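Local coordinates for protein NUDIX hydrolase (Nitrosomonas europaea, PDB 2B0V) that probably hydrolyses nucleoside di- and triphosphates and thiamine diphosphate with magnesium, as a monomeric Nudix hydrolase of the NudJ subfamily, at residues L22-I27 and E58-S63. Numbering follows the deposited sequence. Where two conformers were deposited one is given.
Sequences LLVEEI and EETGHS. With EDO (1,2-ethanediol), chain D.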
ATOM      1  N   LEU A  22       1.845  -1.863  -9.359  1.00 15.29           N
ATOM      2  CA  LEU A  22       3.138  -1.696  -8.715  1.00 14.42           C
ATOM      3  C   LEU A  22       3.087  -2.251  -7.285  1.00 14.63           C
ATOM      4  O   LEU A  22       2.393  -1.685  -6.408  1.00 13.11           O
ATOM      5  CB  LEU A  22       3.530  -0.197  -8.650  1.00 15.50           C
ATOM      6  CG  LEU A  22       4.945   0.117  -8.160  1.00 14.33           C
ATOM      7  CD1 LEU A  22       6.049  -0.559  -8.995  1.00 14.03           C
ATOM      8  CD2 LEU A  22       5.103   1.668  -8.117  1.00 17.43           C
ATOM      9  N   LEU A  23       3.858  -3.326  -7.052  1.00 13.96           N
ATOM     10  CA  LEU A  23       3.891  -4.019  -5.776  1.00 12.92           C
ATOM     11  C   LEU A  23       5.303  -4.134  -5.321  1.00 13.58           C
ATOM     12  O   LEU A  23       6.247  -3.950  -6.116  1.00 16.31           O
ATOM     13  CB  LEU A  23       3.294  -5.429  -5.904  1.00 14.03           C
ATOM     14  CG  LEU A  23       1.817  -5.531  -6.338  1.00 12.73           C
ATOM     15  CD1 LEU A  23       1.376  -7.023  -6.545  1.00 13.50           C
ATOM     16  CD2 LEU A  23       0.847  -4.764  -5.369  1.00 15.28           C
ATOM     17  N   VAL A  24       5.471  -4.510  -4.068  1.00 15.09           N
ATOM     18  CA  VAL A  24       6.816  -4.741  -3.566  1.00 15.68           C
ATOM     19  C   VAL A  24       6.973  -6.183  -3.129  1.00 15.89           C
ATOM     20  O   VAL A  24       6.027  -6.775  -2.613  1.00 15.28           O
ATOM     21  CB  VAL A  24       7.204  -3.785  -2.400  1.00 16.34           C
ATOM     22  CG1 VAL A  24       7.264  -2.328  -2.880  1.00 18.67           C
ATOM     23  CG2 VAL A  24       6.261  -3.952  -1.218  1.00 15.99           C
ATOM     24  N   GLU A  25       8.162  -6.752  -3.367  1.00 16.91           N
ATOM     25  CA  GLU A  25       8.575  -7.971  -2.679  1.00 16.53           C
ATOM     26  C   GLU A  25       9.416  -7.524  -1.495  1.00 15.80           C
ATOM     27  O   GLU A  25      10.345  -6.728  -1.637  1.00 16.74           O
ATOM     28  CB  GLU A  25       9.361  -8.891  -3.621  1.00 17.10           C
ATOM     29  CG  GLU A  25       8.460  -9.341  -4.762  1.00 19.97           C
ATOM     30  CD  GLU A  25       9.138 -10.248  -5.777  1.00 26.79           C
ATOM     31  OE1 GLU A  25      10.380 -10.156  -5.950  1.00 31.01           O
ATOM     32  OE2 GLU A  25       8.405 -11.066  -6.370  1.00 31.37           O
ATOM     33  N   GLU A  26       9.044  -8.000  -0.313  1.00 16.49           N
ATOM     34  CA  GLU A  26       9.617  -7.491   0.932  1.00 16.61           C
ATOM     35  C   GLU A  26       9.836  -8.639   1.915  1.00 17.32           C
ATOM     36  O   GLU A  26       9.219  -9.702   1.804  1.00 18.12           O
ATOM     37  CB  GLU A  26       8.686  -6.438   1.557  1.00 17.67           C
ATOM     38  CG  GLU A  26       7.321  -7.026   1.986  1.00 20.51           C
ATOM     39  CD  GLU A  26       6.328  -5.937   2.360  1.00 26.01           C
ATOM     40  OE1 GLU A  26       6.579  -4.749   1.999  1.00 28.48           O
ATOM     41  OE2 GLU A  26       5.307  -6.289   2.996  1.00 24.45           O
ATOM     42  N   ILE A  27      10.758  -8.422   2.841  1.00 18.58           N
ATOM     43  CA  ILE A  27      11.017  -9.411   3.886  1.00 19.76           C
ATOM     44  C   ILE A  27      10.675  -8.710   5.202  1.00 22.31           C
ATOM     45  O   ILE A  27      11.510  -7.969   5.738  1.00 22.01           O
ATOM     46  CB  ILE A  27      12.476  -9.873   3.858  1.00 19.90           C
ATOM     47  CG1 ILE A  27      12.805 -10.461   2.479  1.00 20.38           C
ATOM     48  CG2 ILE A  27      12.730 -10.875   4.965  1.00 18.79           C
ATOM     49  CD1 ILE A  27      14.268 -10.878   2.300  1.00 22.55           C
ATOM     50  N   GLU A  58       9.045   5.863  -0.304  1.00 13.40           N
ATOM     51  CA  GLU A  58      10.076   5.199   0.504  1.00 13.83           C
ATOM     52  C   GLU A  58      10.293   3.742   0.125  1.00 15.21           C
ATOM     53  O   GLU A  58      11.415   3.211   0.288  1.00 15.91           O
ATOM     54  CB  GLU A  58       9.761   5.292   1.992  1.00 15.30           C
ATOM     55  CG  GLU A  58       9.841   6.744   2.447  1.00 18.51           C
ATOM     56  CD  GLU A  58       9.601   6.972   3.940  1.00 21.53           C
ATOM     57  OE1 GLU A  58       8.979   6.103   4.581  1.00 24.29           O
ATOM     58  OE2 GLU A  58      10.032   8.059   4.429  1.00 24.14           O
ATOM     59  N   GLU A  59       9.232   3.104  -0.359  1.00 14.38           N
ATOM     60  CA  GLU A  59       9.269   1.653  -0.676  1.00 15.41           C
ATOM     61  C   GLU A  59       9.536   1.352  -2.155  1.00 14.81           C
ATOM     62  O   GLU A  59       9.928   0.229  -2.491  1.00 15.74           O
ATOM     63  CB  GLU A  59       7.993   0.953  -0.196  1.00 15.07           C
ATOM     64  CG  GLU A  59       7.808   1.011   1.295  1.00 15.35           C
ATOM     65  CD  GLU A  59       6.963  -0.162   1.799  1.00 20.56           C
ATOM     66  OE1 GLU A  59       6.059  -0.614   1.054  1.00 19.47           O
ATOM     67  OE2 GLU A  59       7.211  -0.626   2.937  1.00 23.22           O
ATOM     68  N   THR A  60       9.240   2.308  -3.044  1.00 13.94           N
ATOM     69  CA  THR A  60       9.363   2.063  -4.480  1.00 14.51           C
ATOM     70  C   THR A  60      10.234   3.030  -5.267  1.00 14.72           C
ATOM     71  O   THR A  60      10.553   2.739  -6.428  1.00 15.24           O
ATOM     72  CB  THR A  60       8.003   2.019  -5.197  1.00 14.86           C
ATOM     73  OG1 THR A  60       7.512   3.356  -5.382  1.00 13.99           O
ATOM     74  CG2 THR A  60       7.001   1.198  -4.432  1.00 14.31           C
ATOM     75  N   GLY A  61      10.568   4.177  -4.675  1.00 13.87           N
ATOM     76  CA  GLY A  61      11.329   5.211  -5.396  1.00 13.79           C
ATOM     77  C   GLY A  61      10.515   5.967  -6.437  1.00 13.52           C
ATOM     78  O   GLY A  61      11.030   6.805  -7.169  1.00 14.17           O
ATOM     79  N   HIS A  62       9.209   5.721  -6.463  1.00 14.07           N
ATOM     80  CA  HIS A  62       8.290   6.497  -7.293  1.00 13.78           C
ATOM     81  C   HIS A  62       7.521   7.535  -6.452  1.00 14.88           C
ATOM     82  O   HIS A  62       7.088   7.217  -5.361  1.00 15.23           O
ATOM     83  CB  HIS A  62       7.236   5.543  -7.862  1.00 14.87           C
ATOM     84  CG  HIS A  62       7.758   4.527  -8.820  1.00 15.72           C
ATOM     85  ND1 HIS A  62       8.550   3.458  -8.441  1.00 16.18           N
ATOM     86  CD2 HIS A  62       7.603   4.423 -10.161  1.00 17.98           C
ATOM     87  CE1 HIS A  62       8.856   2.747  -9.515  1.00 18.49           C
ATOM     88  NE2 HIS A  62       8.254   3.287 -10.557  1.00 17.53           N
ATOM     89  N   SER A  63       7.313   8.720  -6.976  1.00 15.26           N
ATOM     90  CA  SER A  63       6.435   9.681  -6.293  0.60 16.12           C
ATOM     91  C   SER A  63       4.966   9.404  -6.669  1.00 16.77           C
ATOM     92  O   SER A  63       4.640   9.050  -7.802  1.00 16.86           O
ATOM     93  CB  SER A  63       6.854  11.122  -6.644  0.60 17.20           C
ATOM     94  OG  SER A  63       6.800  11.304  -8.035  0.60 19.79           O
TER
HETATM   95  C1  EDO D 201       5.754  -1.866   4.706  1.00 29.61           C
HETATM   96  O1  EDO D 201       4.622  -2.789   4.813  1.00 34.02           O
HETATM   97  C2  EDO D 201       6.080  -1.027   5.961  1.00 33.70           C
HETATM   98  O2  EDO D 201       6.757   0.243   5.694  1.00 33.80           O
HETATM   99  O   HOH W   1       4.735  -2.860   1.853  1.00 18.54           O
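Leu22 sets its CD2 methyl over one face of the His62 imidazole, a CH-pi contact 4.0 Å from the ring centroid and 12° off its normal; Phe96 stacks on the same ring. Apolar contact continues where Val24 crosses Thr60 at about a right angle, Val24 CG1 lying 3.9 Å from Thr60 CG2 and 3.7 Å from Glu59 O, a buried carbonyl without a partner.

No direct hydrogen bond crosses the contact; those of Thr60 and His62 shape the helix end. With chi1 at 77°, Thr60 tucks OG1 between its backbone N and carbonyl carbon, where it accepts from His62 N at 3.1 Å, an ST turn, and also bonds to Val56 O. His62 ND1 donates to Thr60 O at 2.9 Å, a bent bond (N-H...O 141°) from above the carbonyl plane. A valine at Thr60 would probably leave His62 N without its acceptor.

A shared water bridges two carboxylates, 2.6 Å from Glu26 OE1 and 2.7 Å from Glu59 OE1; Arg125 forms a salt bridge with Glu26 OE2. Gly61, with positive phi, is the first residue past helix 48-60, and residues 40-61 match the Nudix box, the family's loop-helix-loop motif, here packed against strand 20-26.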